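PDB 2COV: beta-1,3-xylanase from Alcaligenes sp., which probably tethers its enzyme to substrate through this family 31 carbohydrate-binding module, which has affinity for beta-1,3-xylan. Local coordinates for residues A[10-14]-A[25-30]; A[32-38]-A[71-77]. All coordinates share one frame; numbering follows the deposited sequence.

Both contacts pair antiparallel strands of one beta sheet, and both are partly buried. Interaction 1 joins strands 13-19 and 22-28 of a hairpin and is nearer the core, its centre about 6 Å from the centre of the chain, with five of nine touching residues buried. Interaction 2, about 13 Å out, has three of fourteen; there the loop before strand 37-41 meets the end of strand 66-75. Interaction 1 has buried rings and a single salt bridge at its solvent side, from the exposed Lys30. Interaction 2 shares a buried ring, Phe71, but adds a carboxylate that binds a loop and two tryptophans against the opposing strand. They meet where His27 touches Trp32 and Phe71, and Phe13 also reaches Phe71.

Interaction 1 (A[10-14]-A[25-30]); sequences QDDFN and VYHVDK
With CG set between the backbone N and the carbonyl carbon (chi1 67°), the Tyr26 ring lies back along Asn14, where Tyr26 CZ comes within 3.5 Å of Asn14 CB and the Asn14 carbonyl O lies over one ring face, toward the rim. On the other side of the sheet, Phe13 and His27 both carry CG roughly anti to their own N, and the two side chains cross at about a right angle. His27 CD2 rests 3.5 Å from Phe13 CB; the rings are inclined by 28° but slid so far apart that they hardly overlap. His27 ND1 donates to Val28 O (2.8 Å), close to the ring plane, which fixes the turn of the imidazole.

This is the open end of an antiparallel beta hairpin. Phe13 and His27 form a non-hydrogen-bonded pair, while Asn14 and Tyr26 form a hydrogen-bonded one, with Tyr26 N to Asn14 O at 2.9 Å and Asn14 N to Tyr26 O at 3.0 Å. Val28 N extends the pairing to Asp12 O. Replacing Tyr26 by an alanine would probably uncover the flank of Asn14 and leave the water now shared by the tyrosine OH and Asp11 O without one of its partners.

Beyond the paired strands, the Lys30 chain folds back so that Lys30 NZ meets Asp12 OD2 at 2.9 Å, a salt bridge on the syn side of the carboxylate, tilted out of its plane. Leu84 of strand 80-89 packs against both Phe13 and His27, and Cys95 and Asn96 touch Tyr26.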
ATOM      1  N   GLN A  10     -22.641   5.759 -17.816  1.00 21.74           N
ATOM      2  CA  GLN A  10     -21.822   5.245 -18.890  1.00 22.66           C
ATOM      3  C   GLN A  10     -20.582   4.459 -18.465  1.00 20.97           C
ATOM      4  O   GLN A  10     -20.136   3.509 -19.139  1.00 23.32           O
ATOM      5  CB  GLN A  10     -21.433   6.424 -19.796  1.00 23.39           C
ATOM      6  CG  GLN A  10     -22.646   6.867 -20.625  1.00 25.43           C
ATOM      7  CD  GLN A  10     -22.471   8.080 -21.437  1.00 27.19           C
ATOM      8  OE1 GLN A  10     -21.388   8.691 -21.512  1.00 29.83           O
ATOM      9  NE2 GLN A  10     -23.606   8.527 -22.000  1.00 29.07           N
ATOM     10  N   ASP A  11     -19.950   4.917 -17.423  1.00 21.08           N
ATOM     11  CA  ASP A  11     -18.677   4.375 -17.032  1.00 19.02           C
ATOM     12  C   ASP A  11     -18.809   2.957 -16.534  1.00 16.38           C
ATOM     13  O   ASP A  11     -19.767   2.587 -15.891  1.00 16.27           O
ATOM     14  CB  ASP A  11     -18.056   5.237 -15.903  1.00 19.95           C
ATOM     15  CG  ASP A  11     -17.447   6.570 -16.378  1.00 25.37           C
ATOM     16  OD1 ASP A  11     -16.991   7.271 -15.477  1.00 29.97           O
ATOM     17  OD2 ASP A  11     -17.418   6.922 -17.586  1.00 30.41           O
ATOM     18  N   ASP A  12     -17.822   2.190 -16.921  1.00 15.23           N
ATOM     19  CA  ASP A  12     -17.720   0.789 -16.506  1.00 14.83           C
ATOM     20  C   ASP A  12     -17.513   0.588 -15.017  1.00 12.86           C
ATOM     21  O   ASP A  12     -17.886  -0.460 -14.517  1.00 12.93           O
ATOM     22  CB  ASP A  12     -16.563   0.163 -17.253  1.00 15.74           C
ATOM     23  CG  ASP A  12     -16.842  -0.104 -18.731  1.00 18.96           C
ATOM     24  OD1 ASP A  12     -18.010  -0.315 -19.109  1.00 22.89           O
ATOM     25  OD2 ASP A  12     -15.825  -0.191 -19.432  1.00 21.46           O
ATOM     26  N   PHE A  13     -16.958   1.552 -14.324  1.00 12.36           N
ATOM     27  CA  PHE A  13     -16.721   1.535 -12.892  1.00 11.89           C
ATOM     28  C   PHE A  13     -17.735   2.475 -12.280  1.00 11.85           C
ATOM     29  O   PHE A  13     -17.662   3.686 -12.514  1.00 12.27           O
ATOM     30  CB  PHE A  13     -15.290   2.026 -12.639  1.00 12.39           C
ATOM     31  CG  PHE A  13     -14.800   1.865 -11.226  1.00 11.75           C
ATOM     32  CD1 PHE A  13     -13.628   2.509 -10.845  1.00 12.66           C
ATOM     33  CD2 PHE A  13     -15.474   1.136 -10.249  1.00 11.57           C
ATOM     34  CE1 PHE A  13     -13.116   2.419  -9.595  1.00 13.40           C
ATOM     35  CE2 PHE A  13     -14.957   1.009  -8.982  1.00 11.45           C
ATOM     36  CZ  PHE A  13     -13.787   1.659  -8.663  1.00 12.71           C
ATOM     37  N   ASN A  14     -18.740   1.959 -11.589  1.00 12.11           N
ATOM     38  CA  ASN A  14     -19.852   2.821 -11.221  1.00 12.60           C
ATOM     39  C   ASN A  14     -20.633   2.209 -10.052  1.00 11.56           C
ATOM     40  O   ASN A  14     -20.191   1.290  -9.381  1.00 12.38           O
ATOM     41  CB  ASN A  14     -20.693   3.015 -12.494  1.00 13.61           C
ATOM     42  CG  ASN A  14     -21.262   4.362 -12.694  1.00 16.11           C
ATOM     43  OD1 ASN A  14     -21.374   4.753 -13.918  1.00 21.92           O
ATOM     44  ND2 ASN A  14     -21.580   5.052 -11.694  1.00 14.26           N
ATOM     45  N   VAL A  25     -21.878  -1.273  -5.702  1.00 12.41           N
ATOM     46  CA  VAL A  25     -20.666  -0.837  -6.418  1.00 11.53           C
ATOM     47  C   VAL A  25     -20.346  -1.904  -7.419  1.00 11.07           C
ATOM     48  O   VAL A  25     -20.446  -3.096  -7.131  1.00 11.75           O
ATOM     49  CB  VAL A  25     -19.503  -0.617  -5.447  1.00 12.33           C
ATOM     50  CG1 VAL A  25     -18.243  -0.230  -6.175  1.00 13.20           C
ATOM     51  CG2 VAL A  25     -19.881   0.424  -4.360  1.00 13.37           C
ATOM     52  N   TYR A  26     -20.014  -1.540  -8.636  1.00 11.75           N
ATOM     53  CA  TYR A  26     -19.693  -2.533  -9.649  1.00 11.47           C
ATOM     54  C   TYR A  26     -18.641  -2.050 -10.628  1.00 11.63           C
ATOM     55  O   TYR A  26     -18.361  -0.889 -10.801  1.00 11.93           O
ATOM     56  CB  TYR A  26     -20.946  -2.942 -10.409  1.00 11.88           C
ATOM     57  CG  TYR A  26     -21.558  -1.845 -11.285  1.00 12.15           C
ATOM     58  CD1 TYR A  26     -21.116  -1.629 -12.574  1.00 13.66           C
ATOM     59  CD2 TYR A  26     -22.624  -1.057 -10.832  1.00 13.47           C
ATOM     60  CE1 TYR A  26     -21.678  -0.645 -13.379  1.00 14.21           C
ATOM     61  CE2 TYR A  26     -23.173  -0.103 -11.634  1.00 15.62           C
ATOM     62  CZ  TYR A  26     -22.714   0.129 -12.889  1.00 15.58           C
ATOM     63  OH  TYR A  26     -23.315   1.099 -13.696  1.00 16.63           O
ATOM     64  N   HIS A  27     -18.012  -3.048 -11.266  1.00 11.44           N
ATOM     65  CA  HIS A  27     -17.152  -2.833 -12.389  1.00 11.76           C
ATOM     66  C   HIS A  27     -17.539  -3.836 -13.493  1.00 11.10           C
ATOM     67  O   HIS A  27     -17.498  -5.042 -13.289  1.00 11.61           O
ATOM     68  CB  HIS A  27     -15.664  -2.986 -12.094  1.00 10.74           C
ATOM     69  CG  HIS A  27     -14.784  -2.250 -13.070  1.00 10.28           C
ATOM     70  ND1 HIS A  27     -14.822  -2.489 -14.433  1.00 11.46           N
ATOM     71  CD2 HIS A  27     -13.966  -1.174 -12.897  1.00 12.41           C
ATOM     72  CE1 HIS A  27     -14.008  -1.619 -15.039  1.00 12.06           C
ATOM     73  NE2 HIS A  27     -13.463  -0.806 -14.129  1.00 12.59           N
ATOM     74  N   VAL A  28     -17.898  -3.330 -14.660  1.00 11.67           N
ATOM     75  CA  VAL A  28     -18.151  -4.155 -15.826  1.00 12.32           C
ATOM     76  C   VAL A  28     -16.902  -4.989 -16.151  1.00 11.43           C
ATOM     77  O   VAL A  28     -15.771  -4.545 -16.032  1.00 12.22           O
ATOM     78  CB  VAL A  28     -18.554  -3.269 -17.033  1.00 14.30           C
ATOM     79  CG1 VAL A  28     -18.707  -4.079 -18.323  1.00 17.27           C
ATOM     80  CG2 VAL A  28     -19.873  -2.604 -16.711  1.00 14.62           C
ATOM     81  N   ASP A  29     -17.120  -6.241 -16.555  1.00 12.16           N
ATOM     82  CA  ASP A  29     -15.991  -7.139 -16.934  1.00 13.78           C
ATOM     83  C   ASP A  29     -15.215  -6.571 -18.105  1.00 14.33           C
ATOM     84  O   ASP A  29     -15.796  -6.363 -19.170  1.00 17.25           O
ATOM     85  CB  ASP A  29     -16.608  -8.494 -17.293  1.00 14.24           C
ATOM     86  CG  ASP A  29     -15.585  -9.539 -17.561  1.00 15.27           C
ATOM     87  OD1 ASP A  29     -14.397  -9.315 -17.248  1.00 15.13           O
ATOM     88  OD2 ASP A  29     -16.018 -10.606 -18.030  1.00 15.26           O
ATOM     89  N   LYS A  30     -13.913  -6.399 -17.968  1.00 13.62           N
ATOM     90  CA  LYS A  30     -13.007  -5.940 -19.052  1.00 14.47           C
ATOM     91  C   LYS A  30     -12.021  -7.026 -19.449  1.00 16.06           C
ATOM     92  O   LYS A  30     -11.056  -6.773 -20.175  1.00 19.34           O
ATOM     93  CB  LYS A  30     -12.228  -4.716 -18.607  1.00 16.35           C
ATOM     94  CG  LYS A  30     -13.080  -3.523 -18.204  1.00 20.28           C
ATOM     95  CD  LYS A  30     -14.150  -3.221 -19.170  1.00 22.37           C
ATOM     96  CE  LYS A  30     -13.634  -2.846 -20.501  1.00 28.41           C
ATOM     97  NZ  LYS A  30     -14.657  -2.071 -21.290  1.00 32.26           N
TER
HETATM   98  O   HOH W   1     -22.231   1.553 -16.089  1.00 22.09           O

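Interaction 2 (A[32-38]-A[71-77]); sequences WSAGWNY and FKVEDRY
Glu74 OE1 takes two hydrogen bonds from the 32-38 loop: Ser33 OG donates from above the carboxylate plane at 2.6 Å, and Gly35 N approaches on the anti side at 2.9 Å, nearly straight. Ser33 OG in turn accepts from Tyr77 N, and the Ser33 CB sits over the face of the Tyr77 ring, 3.7 Å from its centroid. The glutamate bends at chi2 (-80°) to bring its carboxylate to Ser33 OG and Gly35 N, while Glu74 CB lies 3.4 Å from the centroid of the Trp36 five-membered ring, 11° off the normal, a CH-pi contact.

Trp32 meets the same strand from the opposite sheet face to Trp36. Val73 CG1 stands over the Trp32 five-membered ring, 3.6 Å from the centroid and only 4° off the normal; Trp32 CH2 reaches Phe71 CE2 at 3.6 Å, with the two rings oblique. The Asp75 carboxylate stands almost perpendicular to the indole, at its edge.

The backbone sets these groups in place. Tyr38 and Lys72 exchange two hydrogen bonds, Glu74 N donates to Trp36 O at 3.0 Å, and Ala34 N donates to Glu74 O. Farther out, Glu74 OE2 receives Gly78 N, and Gln82 holds Asp75 OD1. Trp36 NE1 donates to Tyr38 OH of the third subunit, whose Trp36 ring also meets this one.

Strands 37-41 and 66-75 are thus paired antiparallel neighbours within the all-beta fold of a family 31 carbohydrate-binding module, with the preceding loop fastened to the strand end by a buried glutamate.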
ATOM      1  N   TRP A  32     -10.212  -9.474 -17.536  1.00 13.13           N
ATOM      2  CA  TRP A  32      -9.154  -9.963 -16.638  1.00 12.71           C
ATOM      3  C   TRP A  32      -9.309 -11.439 -16.351  1.00 12.91           C
ATOM      4  O   TRP A  32     -10.441 -11.928 -16.307  1.00 13.38           O
ATOM      5  CB  TRP A  32      -9.182  -9.237 -15.337  1.00 12.38           C
ATOM      6  CG  TRP A  32      -9.305  -7.743 -15.413  1.00 12.42           C
ATOM      7  CD1 TRP A  32      -8.313  -6.848 -15.572  1.00 14.33           C
ATOM      8  CD2 TRP A  32     -10.487  -7.006 -15.205  1.00 12.38           C
ATOM      9  NE1 TRP A  32      -8.837  -5.603 -15.546  1.00 15.54           N
ATOM     10  CE2 TRP A  32     -10.159  -5.665 -15.303  1.00 13.41           C
ATOM     11  CE3 TRP A  32     -11.815  -7.349 -14.945  1.00 13.45           C
ATOM     12  CZ2 TRP A  32     -11.100  -4.665 -15.134  1.00 14.96           C
ATOM     13  CZ3 TRP A  32     -12.722  -6.368 -14.745  1.00 14.58           C
ATOM     14  CH2 TRP A  32     -12.379  -5.060 -14.874  1.00 14.64           C
ATOM     15  N   SER A  33      -8.243 -12.137 -16.018  1.00 12.36           N
ATOM     16  CA  SER A  33      -8.405 -13.519 -15.592  1.00 12.15           C
ATOM     17  C   SER A  33      -9.277 -13.610 -14.333  1.00 12.18           C
ATOM     18  O   SER A  33     -10.056 -14.514 -14.214  1.00 12.41           O
ATOM     19  CB  SER A  33      -7.027 -14.155 -15.398  1.00 11.98           C
ATOM     20  OG  SER A  33      -6.168 -13.397 -14.575  1.00 11.62           O
ATOM     21  N   ALA A  34      -9.134 -12.691 -13.399  1.00 10.97           N
ATOM     22  CA  ALA A  34     -10.097 -12.506 -12.350  1.00 11.93           C
ATOM     23  C   ALA A  34     -10.313 -13.754 -11.514  1.00 12.22           C
ATOM     24  O   ALA A  34     -11.423 -14.090 -11.117  1.00 12.33           O
ATOM     25  CB  ALA A  34     -11.369 -11.900 -12.851  1.00 12.09           C
ATOM     26  N   GLY A  35      -9.215 -14.426 -11.115  1.00 11.87           N
ATOM     27  CA  GLY A  35      -9.333 -15.525 -10.147  1.00 12.35           C
ATOM     28  C   GLY A  35      -9.857 -15.113  -8.809  1.00 12.93           C
ATOM     29  O   GLY A  35     -10.424 -15.908  -8.083  1.00 14.42           O
ATOM     30  N   TRP A  36      -9.574 -13.878  -8.439  1.00 11.29           N
ATOM     31  CA  TRP A  36     -10.181 -13.202  -7.286  1.00 11.39           C
ATOM     32  C   TRP A  36     -10.527 -11.771  -7.691  1.00 11.14           C
ATOM     33  O   TRP A  36     -10.001 -11.246  -8.699  1.00 10.78           O
ATOM     34  CB  TRP A  36      -9.291 -13.246  -6.009  1.00 11.96           C
ATOM     35  CG  TRP A  36      -7.926 -12.644  -6.212  1.00 11.86           C
ATOM     36  CD1 TRP A  36      -6.781 -13.308  -6.507  1.00 12.03           C
ATOM     37  CD2 TRP A  36      -7.549 -11.238  -6.213  1.00 11.56           C
ATOM     38  NE1 TRP A  36      -5.748 -12.482  -6.676  1.00 12.75           N
ATOM     39  CE2 TRP A  36      -6.183 -11.188  -6.501  1.00 11.78           C
ATOM     40  CE3 TRP A  36      -8.242 -10.068  -5.977  1.00 11.88           C
ATOM     41  CZ2 TRP A  36      -5.516  -9.989  -6.610  1.00 12.05           C
ATOM     42  CZ3 TRP A  36      -7.566  -8.862  -6.069  1.00 12.55           C
ATOM     43  CH2 TRP A  36      -6.231  -8.815  -6.429  1.00 13.73           C
ATOM     44  N   ASN A  37     -11.447 -11.159  -6.915  1.00 10.92           N
ATOM     45  CA  ASN A  37     -11.788  -9.740  -7.087  1.00 10.77           C
ATOM     46  C   ASN A  37     -12.357  -9.203  -5.810  1.00 10.74           C
ATOM     47  O   ASN A  37     -13.034  -9.929  -5.076  1.00 12.00           O
ATOM     48  CB  ASN A  37     -12.776  -9.543  -8.257  1.00 11.97           C
ATOM     49  CG  ASN A  37     -14.212  -9.867  -7.873  1.00 12.03           C
ATOM     50  OD1 ASN A  37     -14.954  -8.958  -7.514  1.00 12.96           O
ATOM     51  ND2 ASN A  37     -14.594 -11.168  -7.904  1.00 11.75           N
ATOM     52  N   TYR A  38     -12.126  -7.925  -5.561  1.00 10.44           N
ATOM     53  CA  TYR A  38     -12.740  -7.224  -4.435  1.00 10.94           C
ATOM     54  C   TYR A  38     -13.383  -5.945  -4.918  1.00 10.85           C
ATOM     55  O   TYR A  38     -12.806  -5.233  -5.716  1.00 10.92           O
ATOM     56  CB  TYR A  38     -11.749  -6.901  -3.325  1.00 12.92           C
ATOM     57  CG  TYR A  38     -11.263  -8.114  -2.565  1.00 13.22           C
ATOM     58  CD1 TYR A  38     -10.192  -8.841  -3.000  1.00 14.28           C
ATOM     59  CD2 TYR A  38     -11.905  -8.532  -1.419  1.00 13.51           C
ATOM     60  CE1 TYR A  38      -9.802 -10.001  -2.362  1.00 15.14           C
ATOM     61  CE2 TYR A  38     -11.535  -9.644  -0.753  1.00 12.35           C
ATOM     62  CZ  TYR A  38     -10.508 -10.400  -1.235  1.00 14.38           C
ATOM     63  OH  TYR A  38     -10.120 -11.554  -0.589  1.00 17.10           O
ATOM     64  N   PHE A  71     -12.000  -1.084  -6.929  1.00 10.62           N
ATOM     65  CA  PHE A  71     -12.117  -2.405  -7.520  1.00  9.81           C
ATOM     66  C   PHE A  71     -10.727  -2.957  -7.660  1.00 10.37           C
ATOM     67  O   PHE A  71      -9.824  -2.296  -8.203  1.00 11.26           O
ATOM     68  CB  PHE A  71     -12.762  -2.352  -8.901  1.00 10.01           C
ATOM     69  CG  PHE A  71     -12.969  -3.701  -9.542  1.00 10.86           C
ATOM     70  CD1 PHE A  71     -13.714  -4.662  -8.898  1.00 11.11           C
ATOM     71  CD2 PHE A  71     -12.413  -4.064 -10.729  1.00 11.90           C
ATOM     72  CE1 PHE A  71     -13.887  -5.938  -9.410  1.00 12.34           C
ATOM     73  CE2 PHE A  71     -12.606  -5.310 -11.297  1.00 12.78           C
ATOM     74  CZ  PHE A  71     -13.311  -6.228 -10.633  1.00 13.14           C
ATOM     75  N   LYS A  72     -10.530  -4.128  -7.078  1.00 10.67           N
ATOM     76  CA  LYS A  72      -9.279  -4.861  -7.141  1.00 10.02           C
ATOM     77  C   LYS A  72      -9.495  -6.181  -7.846  1.00 10.28           C
ATOM     78  O   LYS A  72     -10.431  -6.886  -7.535  1.00 11.27           O
ATOM     79  CB  LYS A  72      -8.719  -5.166  -5.737  1.00 10.07           C
ATOM     80  CG  LYS A  72      -8.777  -4.075  -4.741  1.00 12.52           C
ATOM     81  CD  LYS A  72      -8.092  -4.417  -3.453  1.00 14.44           C
ATOM     82  CE  LYS A  72      -8.193  -3.318  -2.418  1.00 15.76           C
ATOM     83  NZ  LYS A  72      -7.539  -3.674  -1.140  1.00 19.37           N
ATOM     84  N   VAL A  73      -8.637  -6.507  -8.795  1.00  9.82           N
ATOM     85  CA  VAL A  73      -8.858  -7.695  -9.568  1.00  9.85           C
ATOM     86  C   VAL A  73      -7.601  -8.424  -9.923  1.00 10.20           C
ATOM     87  O   VAL A  73      -6.605  -7.808 -10.326  1.00 10.79           O
ATOM     88  CB  VAL A  73      -9.724  -7.363 -10.820  1.00 10.53           C
ATOM     89  CG1 VAL A  73      -9.030  -6.427 -11.840  1.00 11.31           C
ATOM     90  CG2 VAL A  73     -10.201  -8.647 -11.509  1.00 11.20           C
ATOM     91  N   GLU A  74      -7.619  -9.741  -9.793  1.00 10.24           N
ATOM     92  CA  GLU A  74      -6.533 -10.637 -10.244  1.00 10.26           C
ATOM     93  C   GLU A  74      -6.434 -10.567 -11.737  1.00  9.88           C
ATOM     94  O   GLU A  74      -7.413 -10.523 -12.446  1.00 10.60           O
ATOM     95  CB  GLU A  74      -6.909 -12.050  -9.795  1.00 10.74           C
ATOM     96  CG  GLU A  74      -5.815 -13.051  -9.890  1.00 12.00           C
ATOM     97  CD  GLU A  74      -5.570 -13.616 -11.287  1.00 11.40           C
ATOM     98  OE1 GLU A  74      -6.523 -13.969 -12.021  1.00 11.73           O
ATOM     99  OE2 GLU A  74      -4.345 -13.749 -11.627  1.00 12.95           O
ATOM    100  N   ASP A  75      -5.193 -10.502 -12.282  1.00 10.39           N
ATOM    101  CA  ASP A  75      -5.013 -10.401 -13.719  1.00 12.09           C
ATOM    102  C   ASP A  75      -3.771 -11.119 -14.145  1.00 12.35           C
ATOM    103  O   ASP A  75      -2.897 -11.420 -13.354  1.00 12.56           O
ATOM    104  CB  ASP A  75      -4.926  -8.890 -14.173  1.00 14.14           C
ATOM    105  CG  ASP A  75      -5.362  -8.780 -15.764  1.00 14.87           C
ATOM    106  OD1 ASP A  75      -5.104  -7.790 -16.242  1.00 28.68           O
ATOM    107  OD2 ASP A  75      -5.865  -9.779 -16.345  1.00 24.96           O
ATOM    108  N   ARG A  76      -3.739 -11.469 -15.418  1.00 12.79           N
ATOM    109  CA  ARG A  76      -2.503 -12.027 -16.042  1.00 14.18           C
ATOM    110  C   ARG A  76      -2.278 -13.454 -15.565  1.00 13.63           C
ATOM    111  O   ARG A  76      -1.153 -13.931 -15.534  1.00 14.15           O
ATOM    112  CB  ARG A  76      -1.233 -11.140 -15.740  1.00 15.62           C
ATOM    113  CG  ARG A  76      -1.357  -9.578 -15.785  1.00 20.19           C
ATOM    114  CD  ARG A  76      -1.120  -9.236 -17.108  1.00 23.64           C
ATOM    115  NE  ARG A  76      -1.308  -7.863 -17.569  1.00 23.53           N
ATOM    116  CZ  ARG A  76      -1.053  -7.668 -18.891  1.00 25.92           C
ATOM    117  NH1 ARG A  76      -1.224  -6.534 -19.454  1.00 28.12           N
ATOM    118  NH2 ARG A  76      -0.470  -8.662 -19.633  1.00 25.52           N
ATOM    119  N   TYR A  77      -3.339 -14.153 -15.172  1.00 13.39           N
ATOM    120  CA  TYR A  77      -3.255 -15.607 -14.921  1.00 13.98           C
ATOM    121  C   TYR A  77      -2.216 -15.921 -13.849  1.00 14.18           C
ATOM    122  O   TYR A  77      -1.316 -16.746 -14.020  1.00 14.52           O
ATOM    123  CB  TYR A  77      -3.028 -16.419 -16.212  1.00 16.19           C
ATOM    124  CG  TYR A  77      -4.122 -16.178 -17.214  1.00 17.68           C
ATOM    125  CD1 TYR A  77      -3.961 -15.211 -18.191  1.00 19.73           C
ATOM    126  CD2 TYR A  77      -5.323 -16.888 -17.196  1.00 18.05           C
ATOM    127  CE1 TYR A  77      -5.002 -14.877 -19.108  1.00 23.09           C
ATOM    128  CE2 TYR A  77      -6.379 -16.541 -18.152  1.00 17.07           C
ATOM    129  CZ  TYR A  77      -6.174 -15.540 -19.055  1.00 20.52           C
ATOM    130  OH  TYR A  77      -7.224 -15.222 -19.956  1.00 24.31           O
TER